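Local coordinates for TRAP dicarboxylate transporter-DctP subunit (Rhodobacter sphaeroides, PDB 4PE3), which probably binds a small organic solute in the periplasm and hands it on to a TRAP-type membrane transporter for uptake, at residues P44-E47 with L48-V51; S215-S218 with V219-T223; E265-K268 with I269-T273; Q272-I275 with D276-Q280. All blocks are in the same frame, centred on the assembly; numbering follows the deposited sequence. Where two conformers were deposited one is given.

Contact 1 of 4, residues P44-E47 with L48-V51; sequences PNFE and LQHV
Phe46 and His50 are brought together by different first torsions: CG of Phe46 lies anti to the backbone N (chi1 -176°), whereas CG of His50 is anti to its carbonyl carbon (chi1 -72°), and both rings thus come to the same side of the helix. They form an offset edge-to-face pair in which Phe46 turns its edge to the imidazole face, with centroids 5.5 Å apart and planes at 73°. Glu47, bent at its second torsion, runs alongside His50, and NE2 of His50 donates to Glu47 OE2 at 3.3 Å. This is a long bond that meets the oxygen from above the carboxylate plane, while Glu47 OE1 sits at the imidazole edge, 3.3 Å from His50 CD2. Replacing His50 with alanine would probably leave the Glu47 carboxylate without this donor and take away the imidazole face against which the Phe46 edge packs. Around the helix, Leu48 passes across Asn45, whose OD1 is taken by Gln274, and Gln49 OE1 accepts from Ser37. The turn opens helix 44-59, the crossover helix of a beta-alpha-beta unit: Phe46, Gln49 and His50 rest on Leu68 of strand 65-69, while Leu48, Gln49 and Val51 pack against helix 257-291.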
loop_
_atom_site.group_PDB
_atom_site.type_symbol
_atom_site.label_atom_id
_atom_site.label_comp_id
_atom_site.label_asym_id
_atom_site.label_seq_id
_atom_site.Cartn_x
_atom_site.Cartn_y
_atom_site.Cartn_z
ATOM N N PRO A 44 -10.915 -0.352 10.719
ATOM C CA PRO A 44 -10.846 -1.803 10.580
ATOM C C PRO A 44 -9.402 -2.311 10.491
ATOM O O PRO A 44 -9.102 -3.456 10.862
ATOM C CB PRO A 44 -11.635 -2.083 9.294
ATOM C CG PRO A 44 -11.638 -0.777 8.566
ATOM C CD PRO A 44 -11.646 0.287 9.618
ATOM N N ASN A 45 -8.497 -1.473 9.997
ATOM C CA ASN A 45 -7.110 -1.874 9.907
ATOM C C ASN A 45 -6.447 -1.800 11.281
ATOM O O ASN A 45 -5.629 -2.645 11.612
ATOM C CB ASN A 45 -6.395 -1.037 8.845
ATOM C CG ASN A 45 -6.862 -1.390 7.442
ATOM O OD1 ASN A 45 -6.935 -2.563 7.088
ATOM N ND2 ASN A 45 -7.224 -0.384 6.675
ATOM N N PHE A 46 -6.805 -0.808 12.088
ATOM C CA PHE A 46 -6.372 -0.798 13.474
ATOM C C PHE A 46 -6.777 -2.093 14.156
ATOM O O PHE A 46 -5.995 -2.740 14.846
ATOM C CB PHE A 46 -6.966 0.382 14.241
ATOM C CG PHE A 46 -6.464 0.454 15.642
ATOM C CD1 PHE A 46 -5.219 1.024 15.920
ATOM C CD2 PHE A 46 -7.205 -0.068 16.692
ATOM C CE1 PHE A 46 -4.735 1.070 17.209
ATOM C CE2 PHE A 46 -6.733 -0.024 17.987
ATOM C CZ PHE A 46 -5.484 0.553 18.244
ATOM N N GLU A 47 -8.041 -2.477 14.000
ATOM C CA GLU A 47 -8.489 -3.730 14.611
ATOM C C GLU A 47 -7.709 -4.964 14.156
ATOM O O GLU A 47 -7.384 -5.846 14.961
ATOM C CB GLU A 47 -9.985 -3.928 14.370
ATOM C CG GLU A 47 -10.838 -3.012 15.212
ATOM C CD GLU A 47 -10.617 -3.287 16.672
ATOM O OE1 GLU A 47 -10.716 -4.462 17.089
ATOM O OE2 GLU A 47 -10.290 -2.349 17.379
ATOM N N LEU A 48 -7.391 -5.012 12.872
ATOM C CA LEU A 48 -6.600 -6.115 12.341
ATOM C C LEU A 48 -5.192 -6.120 12.930
ATOM O O LEU A 48 -4.580 -7.188 13.090
ATOM C CB LEU A 48 -6.559 -6.073 10.803
ATOM C CG LEU A 48 -7.827 -6.585 10.093
ATOM C CD1 LEU A 48 -7.924 -6.109 8.626
ATOM C CD2 LEU A 48 -7.889 -8.081 10.154
ATOM N N GLN A 49 -4.685 -4.939 13.256
ATOM C CA GLN A 49 -3.347 -4.843 13.836
ATOM C C GLN A 49 -3.263 -5.488 15.219
ATOM O O GLN A 49 -2.169 -5.849 15.665
ATOM C CB GLN A 49 -2.891 -3.385 13.857
ATOM C CG GLN A 49 -2.595 -2.862 12.474
ATOM C CD GLN A 49 -2.547 -1.368 12.394
ATOM O OE1 GLN A 49 -2.490 -0.682 13.406
ATOM N NE2 GLN A 49 -2.594 -0.839 11.187
ATOM N N HIS A 50 -4.397 -5.669 15.901
ATOM C CA HIS A 50 -4.377 -6.408 17.161
ATOM C C HIS A 50 -3.793 -7.820 16.943
ATOM O O HIS A 50 -3.266 -8.424 17.874
ATOM C CB HIS A 50 -5.759 -6.628 17.763
ATOM C CG HIS A 50 -6.424 -5.416 18.342
ATOM N ND1 HIS A 50 -5.877 -4.620 19.330
ATOM C CD2 HIS A 50 -7.674 -4.950 18.141
ATOM C CE1 HIS A 50 -6.761 -3.694 19.686
ATOM N NE2 HIS A 50 -7.854 -3.864 18.963
ATOM N N VAL A 51 -3.946 -8.370 15.743
ATOM C CA VAL A 51 -3.407 -9.710 15.455
ATOM C C VAL A 51 -1.898 -9.753 15.679
ATOM O O VAL A 51 -1.383 -10.725 16.209
ATOM C CB VAL A 51 -3.794 -10.191 14.044
ATOM C CG1 VAL A 51 -3.170 -11.539 13.723
ATOM C CG2 VAL A 51 -5.309 -10.277 13.936
#

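Contact 2 of 4, residues S215-S218 with V219-T223; sequences SVFS and VNQDT. With ZN (zinc ion), chain H.
Ser215 and Asn220 are joined by paired polar contacts between backbone and amide. The N-H of Ser215 reaches Asn220 OD1 at 3.0 Å, in the carbonyl plane and on a lone pair, and Asn220 ND2 returns a weak bond of 3.1 Å to Ser215 O. CG of Asn220 lies anti to its own carbonyl carbon (chi1 -64°), which turns the amide back toward the backbone of Ser215. A leucine in place of Asn220 has no amide oxygen for the Ser215 N-H, and the backbone ahead of the helix would probably be less firmly fixed. Val216 occupies the N-cap position of helix 217-223, and its carbonyl receives Asn220 N at 2.9 Å in the first helical turn; Phe217 O and Ser218 O continue the pattern with Gln221 N and Asp222 N. Apolar contact is slight: Val216 CG2 meets Val219 CG2 at 3.8 Å, and Val219 CG1 lies against Ser215 CB. Phe217 and Gln221 run side by side with ring and amide planes only 12° apart, OE1 of Gln221 being 3.7 Å from CE1 of Phe217; that oxygen accepts from Asn226, and Tyr234 meets the Phe217 ring edge-to-face. Asp222 OD2 binds a zinc ion at 2.0 Å, and the metal takes a further ligand from outside this turn.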
loop_
_atom_site.group_PDB
_atom_site.type_symbol
_atom_site.label_atom_id
_atom_site.label_comp_id
_atom_site.label_asym_id
_atom_site.label_seq_id
_atom_site.Cartn_x
_atom_site.Cartn_y
_atom_site.Cartn_z
ATOM N N SER A 215 -10.672 3.892 -3.363
ATOM C CA SER A 215 -10.236 2.954 -2.341
ATOM C C SER A 215 -10.292 1.495 -2.819
ATOM O O SER A 215 -10.302 1.239 -4.038
ATOM C CB SER A 215 -11.091 3.160 -1.085
ATOM O OG SER A 215 -10.657 2.401 0.036
ATOM N N VAL A 216 -10.309 0.544 -1.891
ATOM C CA VAL A 216 -10.472 -0.850 -2.201
ATOM C C VAL A 216 -11.897 -1.089 -2.692
ATOM O O VAL A 216 -12.800 -0.286 -2.417
ATOM C CB VAL A 216 -10.130 -1.729 -0.990
ATOM C CG1 VAL A 216 -8.685 -1.462 -0.576
ATOM C CG2 VAL A 216 -11.075 -1.485 0.187
ATOM N N PHE A 217 -12.096 -2.180 -3.412
ATOM C CA PHE A 217 -13.403 -2.449 -4.018
ATOM C C PHE A 217 -14.552 -2.407 -3.015
ATOM O O PHE A 217 -15.633 -1.872 -3.309
ATOM C CB PHE A 217 -13.422 -3.774 -4.782
ATOM C CG PHE A 217 -14.596 -3.908 -5.734
ATOM C CD1 PHE A 217 -15.842 -4.335 -5.269
ATOM C CD2 PHE A 217 -14.474 -3.566 -7.058
ATOM C CE1 PHE A 217 -16.918 -4.450 -6.142
ATOM C CE2 PHE A 217 -15.549 -3.677 -7.939
ATOM C CZ PHE A 217 -16.766 -4.116 -7.481
ATOM N N SER A 218 -14.338 -2.984 -1.845
ATOM C CA SER A 218 -15.426 -3.048 -0.869
ATOM C C SER A 218 -15.907 -1.654 -0.454
ATOM O O SER A 218 -17.104 -1.449 -0.254
ATOM C CB SER A 218 -15.023 -3.874 0.349
ATOM O OG SER A 218 -13.862 -3.328 0.941
ATOM N N VAL A 219 -14.997 -0.709 -0.311
ATOM C CA VAL A 219 -15.336 0.667 -0.020
ATOM C C VAL A 219 -15.967 1.321 -1.221
ATOM O O VAL A 219 -16.987 2.012 -1.080
ATOM C CB VAL A 219 -14.080 1.455 0.449
ATOM C CG1 VAL A 219 -14.346 2.944 0.536
ATOM C CG2 VAL A 219 -13.583 0.913 1.795
ATOM N N ASN A 220 -15.378 1.123 -2.400
ATOM C CA ASN A 220 -15.915 1.750 -3.607
ATOM C C ASN A 220 -17.362 1.329 -3.802
ATOM O O ASN A 220 -18.235 2.166 -4.161
ATOM C CB ASN A 220 -15.092 1.368 -4.836
ATOM C CG ASN A 220 -13.680 1.874 -4.789
ATOM O OD1 ASN A 220 -13.298 2.648 -3.923
ATOM N ND2 ASN A 220 -12.862 1.402 -5.747
ATOM N N GLN A 221 -17.618 0.055 -3.572
ATOM C CA GLN A 221 -18.946 -0.532 -3.718
ATOM C C GLN A 221 -19.924 0.023 -2.685
ATOM O O GLN A 221 -21.024 0.467 -3.015
ATOM C CB GLN A 221 -18.886 -2.053 -3.609
ATOM C CG GLN A 221 -20.247 -2.743 -3.892
ATOM C CD GLN A 221 -20.744 -2.578 -5.326
ATOM O OE1 GLN A 221 -19.970 -2.392 -6.247
ATOM N NE2 GLN A 221 -22.072 -2.641 -5.505
ATOM N N ASP A 222 -19.505 0.041 -1.426
ATOM C CA ASP A 222 -20.360 0.536 -0.344
ATOM C C ASP A 222 -20.724 1.993 -0.520
ATOM O O ASP A 222 -21.803 2.428 -0.079
ATOM C CB ASP A 222 -19.656 0.410 1.005
ATOM C CG ASP A 222 -19.855 -0.919 1.664
ATOM O OD1 ASP A 222 -20.576 -1.802 1.166
ATOM O OD2 ASP A 222 -19.260 -1.089 2.756
ATOM N N THR A 223 -19.837 2.753 -1.146
ATOM C CA THR A 223 -19.997 4.180 -1.298
ATOM C C THR A 223 -20.979 4.514 -2.435
ATOM O O THR A 223 -21.486 5.634 -2.529
ATOM C CB THR A 223 -18.600 4.846 -1.441
ATOM O OG1 THR A 223 -17.826 4.590 -0.248
ATOM C CG2 THR A 223 -18.717 6.329 -1.627
HETATM ZN ZN ZN H . -19.795 -2.601 3.932
#

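Contact 3 of 4, residues E265-K268 with I269-T273; sequences EAQK and IFQQT
Lys268 NZ and Gln271 OE1 meet at 2.8 Å, the ammonium lying in the plane of the glutamine carbonyl and on a lone pair. The other lone pair of Gln271 OE1 goes to Gln272 NE2, also 2.8 Å away, in a nearly straight bond (164°) that lies in the amide planes of both glutamines. Two donors from opposite sides of the C=O therefore fix the rotation of the Gln271 amide. Lys268 leaves the helix with CG anti to the backbone N and bends at the second torsion (66°), then runs out straight beside Gln272, so that its CD also comes within 3.4 Å of Gln271 OE1. On the adjoining flank, NE2 of Gln267 touches CD2 of Phe270 at 4.0 Å, amide and ring planes standing nearly perpendicular. All of this rides on regular i to i+4 backbone bonds of helix 257-291, which matches the long helix that spans both lobes in family 7 solute-binding proteins. Ile269 O carries a second load, taking both the N-H of Thr273 and its OG1 (2.8 Å) from opposite faces of the carbonyl plane. Farther out, Glu127 engages the first-shell pair through both oxygens, as a salt bridge from Lys268 NZ and a hydrogen bond from Gln271 NE2. Val149 O, on strand 144-150, accepts from Gln271 NE2 and from Gln267 NE2 alike, tying this side of the helix to the sheet, while Phe270 packs on Val245 of the neighbouring strand and on Gln49 of helix 44-59.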
loop_
_atom_site.group_PDB
_atom_site.type_symbol
_atom_site.label_atom_id
_atom_site.label_comp_id
_atom_site.label_asym_id
_atom_site.label_seq_id
_atom_site.Cartn_x
_atom_site.Cartn_y
_atom_site.Cartn_z
ATOM N N GLU A 265 7.447 -13.889 12.836
ATOM C CA GLU A 265 6.372 -14.826 12.543
ATOM C C GLU A 265 5.012 -14.193 12.851
ATOM O O GLU A 265 4.078 -14.288 12.049
ATOM C CB GLU A 265 6.560 -16.104 13.358
ATOM C CG GLU A 265 5.607 -17.231 13.001
ATOM C CD GLU A 265 5.856 -18.499 13.807
ATOM O OE1 GLU A 265 5.015 -19.420 13.714
ATOM O OE2 GLU A 265 6.885 -18.583 14.526
ATOM N N ALA A 266 4.905 -13.544 14.013
ATOM C CA ALA A 266 3.675 -12.852 14.395
ATOM C C ALA A 266 3.287 -11.812 13.354
ATOM O O ALA A 266 2.114 -11.665 13.001
ATOM C CB ALA A 266 3.829 -12.196 15.775
ATOM N N GLN A 267 4.279 -11.076 12.878
ATOM C CA GLN A 267 4.052 -10.046 11.868
ATOM C C GLN A 267 3.515 -10.661 10.590
ATOM O O GLN A 267 2.606 -10.103 9.971
ATOM C CB GLN A 267 5.355 -9.266 11.604
ATOM C CG GLN A 267 5.137 -7.948 10.851
ATOM C CD GLN A 267 4.862 -8.150 9.375
ATOM O OE1 GLN A 267 5.385 -9.063 8.751
ATOM N NE2 GLN A 267 4.014 -7.303 8.822
ATOM N N LYS A 268 4.093 -11.790 10.184
ATOM C CA LYS A 268 3.663 -12.496 8.978
ATOM C C LYS A 268 2.212 -12.954 9.131
ATOM O O LYS A 268 1.420 -12.891 8.190
ATOM C CB LYS A 268 4.567 -13.699 8.722
ATOM C CG LYS A 268 4.255 -14.484 7.470
ATOM C CD LYS A 268 4.518 -13.652 6.224
ATOM C CE LYS A 268 4.235 -14.446 4.973
ATOM N NZ LYS A 268 4.430 -13.616 3.771
ATOM N N ILE A 269 1.856 -13.412 10.324
ATOM C CA ILE A 269 0.484 -13.843 10.574
ATOM C C ILE A 269 -0.473 -12.654 10.476
ATOM O O ILE A 269 -1.529 -12.746 9.846
ATOM C CB ILE A 269 0.344 -14.538 11.937
ATOM C CG1 ILE A 269 1.075 -15.874 11.923
ATOM C CG2 ILE A 269 -1.132 -14.755 12.279
ATOM C CD1 ILE A 269 1.311 -16.434 13.328
ATOM N N PHE A 270 -0.109 -11.529 11.082
ATOM C CA PHE A 270 -0.895 -10.313 10.956
ATOM C C PHE A 270 -1.052 -9.937 9.473
ATOM O O PHE A 270 -2.161 -9.674 8.998
ATOM C CB PHE A 270 -0.250 -9.170 11.766
ATOM C CG PHE A 270 -0.525 -7.795 11.230
ATOM C CD1 PHE A 270 -1.821 -7.300 11.140
ATOM C CD2 PHE A 270 0.515 -6.992 10.815
ATOM C CE1 PHE A 270 -2.055 -6.045 10.648
ATOM C CE2 PHE A 270 0.280 -5.730 10.313
ATOM C CZ PHE A 270 -1.003 -5.255 10.212
ATOM N N GLN A 271 0.072 -9.928 8.754
ATOM C CA GLN A 271 0.064 -9.557 7.349
ATOM C C GLN A 271 -0.931 -10.418 6.568
ATOM O O GLN A 271 -1.750 -9.901 5.798
ATOM C CB GLN A 271 1.477 -9.708 6.795
ATOM C CG GLN A 271 1.607 -9.594 5.292
ATOM C CD GLN A 271 2.805 -10.346 4.801
ATOM O OE1 GLN A 271 2.683 -11.458 4.319
ATOM N NE2 GLN A 271 3.981 -9.764 4.974
ATOM N N GLN A 272 -0.853 -11.728 6.748
ATOM C CA GLN A 272 -1.696 -12.650 5.992
ATOM C C GLN A 272 -3.170 -12.553 6.384
ATOM O O GLN A 272 -4.060 -12.632 5.541
ATOM C CB GLN A 272 -1.175 -14.076 6.149
ATOM C CG GLN A 272 0.166 -14.296 5.445
ATOM C CD GLN A 272 0.018 -14.207 3.937
ATOM O OE1 GLN A 272 -0.783 -14.936 3.349
ATOM N NE2 GLN A 272 0.739 -13.272 3.310
ATOM N N THR A 273 -3.428 -12.373 7.672
ATOM C CA THR A 273 -4.803 -12.233 8.146
ATOM C C THR A 273 -5.419 -10.973 7.554
ATOM O O THR A 273 -6.592 -10.973 7.149
ATOM C CB THR A 273 -4.857 -12.168 9.685
ATOM O OG1 THR A 273 -4.283 -13.368 10.214
ATOM C CG2 THR A 273 -6.294 -11.994 10.194
#

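Contact 4 of 4, residues Q272-I275 with D276-Q280; sequences QTQI and DTLHQ. With ZN (zinc ion), chain J.
Thr273 O is gripped twice by Thr277, from OG1 at 2.8 Å and from the backbone N at 2.9 Å, the two donors arriving from opposite faces of the carbonyl plane. OG1 of Thr277 stands beside the backbone N (chi1 -64°), and this folds the hydroxyl back along the helix onto the preceding turn; the hydroxyl must be the donor, since a carbonyl oxygen can only accept. One residue on, Gln274 and Leu278 run side by side, CG of Gln274 touching CD1 of Leu278 at 3.8 Å, while the amide of Gln274 has its partner in Asn45, and Leu48 of helix 44-59 lies against both Gln274 and Thr277. Ile275 faces helix 119-128, meeting Pro119 and Ile123. On another side of this turn, Gln272, Asp276 and His279 carry water and metal contacts. Asp276 OD1 accepts from two waters: one, 2.7 Å away, bridges to Gln272 OE1, and the other is itself a zinc ligand. That zinc is bound by His279 ND1 at 2.0 Å, the same length as its bond to the water. Asp276 is thus an outer-sphere partner of the metal, one helical turn from Gln272 and less than a turn from the histidine. Metal binding would be expected to polarise the bound water and strengthen its donation to OD1, and the carboxylate in turn is likely to steady that water on the zinc.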
loop_
_atom_site.group_PDB
_atom_site.type_symbol
_atom_site.label_atom_id
_atom_site.label_comp_id
_atom_site.label_asym_id
_atom_site.label_seq_id
_atom_site.Cartn_x
_atom_site.Cartn_y
_atom_site.Cartn_z
ATOM N N GLN A 272 -0.853 -11.728 6.748
ATOM C CA GLN A 272 -1.696 -12.650 5.992
ATOM C C GLN A 272 -3.170 -12.553 6.384
ATOM O O GLN A 272 -4.060 -12.632 5.541
ATOM C CB GLN A 272 -1.175 -14.076 6.149
ATOM C CG GLN A 272 0.166 -14.296 5.445
ATOM C CD GLN A 272 0.018 -14.207 3.937
ATOM O OE1 GLN A 272 -0.783 -14.936 3.349
ATOM N NE2 GLN A 272 0.739 -13.272 3.310
ATOM N N THR A 273 -3.428 -12.373 7.672
ATOM C CA THR A 273 -4.803 -12.233 8.146
ATOM C C THR A 273 -5.419 -10.973 7.554
ATOM O O THR A 273 -6.592 -10.973 7.149
ATOM C CB THR A 273 -4.857 -12.168 9.685
ATOM O OG1 THR A 273 -4.283 -13.368 10.214
ATOM C CG2 THR A 273 -6.294 -11.994 10.194
ATOM N N GLN A 274 -4.654 -9.893 7.522
ATOM C CA GLN A 274 -5.109 -8.644 6.946
ATOM C C GLN A 274 -5.397 -8.807 5.445
ATOM O O GLN A 274 -6.466 -8.447 4.971
ATOM C CB GLN A 274 -4.107 -7.523 7.181
ATOM C CG GLN A 274 -4.472 -6.204 6.514
ATOM C CD GLN A 274 -3.693 -5.038 7.068
ATOM O OE1 GLN A 274 -2.476 -5.082 7.129
ATOM N NE2 GLN A 274 -4.395 -3.978 7.462
ATOM N N ILE A 275 -4.460 -9.375 4.699
ATOM C CA ILE A 275 -4.670 -9.532 3.264
ATOM C C ILE A 275 -5.877 -10.410 2.982
ATOM O O ILE A 275 -6.662 -10.101 2.098
ATOM C CB ILE A 275 -3.391 -10.028 2.586
ATOM C CG1 ILE A 275 -2.443 -8.830 2.477
ATOM C CG2 ILE A 275 -3.694 -10.649 1.223
ATOM C CD1 ILE A 275 -1.055 -9.178 2.714
ATOM N N ASP A 276 -6.038 -11.492 3.730
ATOM C CA ASP A 276 -7.149 -12.402 3.477
ATOM C C ASP A 276 -8.476 -11.750 3.868
ATOM O O ASP A 276 -9.491 -11.924 3.184
ATOM C CB ASP A 276 -6.927 -13.734 4.211
ATOM C CG ASP A 276 -5.740 -14.524 3.673
ATOM O OD1 ASP A 276 -5.232 -14.185 2.580
ATOM O OD2 ASP A 276 -5.324 -15.496 4.351
ATOM N N THR A 277 -8.486 -10.962 4.929
ATOM C CA THR A 277 -9.704 -10.276 5.345
ATOM C C THR A 277 -10.128 -9.251 4.288
ATOM O O THR A 277 -11.294 -9.160 3.900
ATOM C CB THR A 277 -9.514 -9.586 6.713
ATOM O OG1 THR A 277 -9.272 -10.590 7.712
ATOM C CG2 THR A 277 -10.727 -8.788 7.128
ATOM N N LEU A 278 -9.174 -8.482 3.795
ATOM C CA LEU A 278 -9.419 -7.512 2.732
ATOM C C LEU A 278 -9.943 -8.217 1.483
ATOM O O LEU A 278 -10.853 -7.733 0.825
ATOM C CB LEU A 278 -8.124 -6.763 2.400
ATOM C CG LEU A 278 -7.586 -5.793 3.454
ATOM C CD1 LEU A 278 -6.163 -5.412 3.185
ATOM C CD2 LEU A 278 -8.455 -4.545 3.498
ATOM N N HIS A 279 -9.326 -9.339 1.140
ATOM C CA HIS A 279 -9.725 -10.076 -0.044
ATOM C C HIS A 279 -11.173 -10.509 0.076
ATOM O O HIS A 279 -11.965 -10.316 -0.843
ATOM C CB HIS A 279 -8.830 -11.283 -0.218
ATOM C CG HIS A 279 -8.971 -11.947 -1.544
ATOM N ND1 HIS A 279 -8.585 -13.256 -1.754
ATOM C CD2 HIS A 279 -9.440 -11.492 -2.730
ATOM C CE1 HIS A 279 -8.810 -13.572 -3.017
ATOM N NE2 HIS A 279 -9.314 -12.518 -3.633
ATOM N N GLN A 280 -11.552 -11.091 1.201
ATOM C CA GLN A 280 -12.926 -11.570 1.372
ATOM C C GLN A 280 -13.942 -10.451 1.293
ATOM O O GLN A 280 -15.001 -10.618 0.681
ATOM C CB GLN A 280 -13.076 -12.314 2.703
ATOM C CG GLN A 280 -12.508 -13.702 2.670
ATOM C CD GLN A 280 -13.171 -14.553 1.627
ATOM O OE1 GLN A 280 -14.401 -14.597 1.536
ATOM N NE2 GLN A 280 -12.368 -15.202 0.800
HETATM ZN ZN ZN J . -7.793 -14.593 -0.465
HETATM O O HOH W 1 -2.876 -14.835 1.513
HETATM O O HOH W 2 -6.135 -13.569 0.126
#

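In the fold
From the N terminus, contact 1 comes first, at the start of helix 44-59 between strands 32-37 and 65-69. Contact 2 follows far along the chain, where the backbone turns into helix 217-223 after strand 211-213. Contacts 3 and 4 are successive stretches of helix 257-291, overlapping at Gln272 and Thr273. All four are local, so each closes a helical turn and no long loop; none nests in or crosses another, apart from that overlap. Contact 1 meets both stretches of the long helix: the Phe270 ring packs against the backbone of Leu48 and Gln49, and Asn45 is hydrogen-bonded to Gln274. Contact 2 stays apart, about 5 Å from contact 4 at the nearest atoms, but Phe217 packs farther along the same helix.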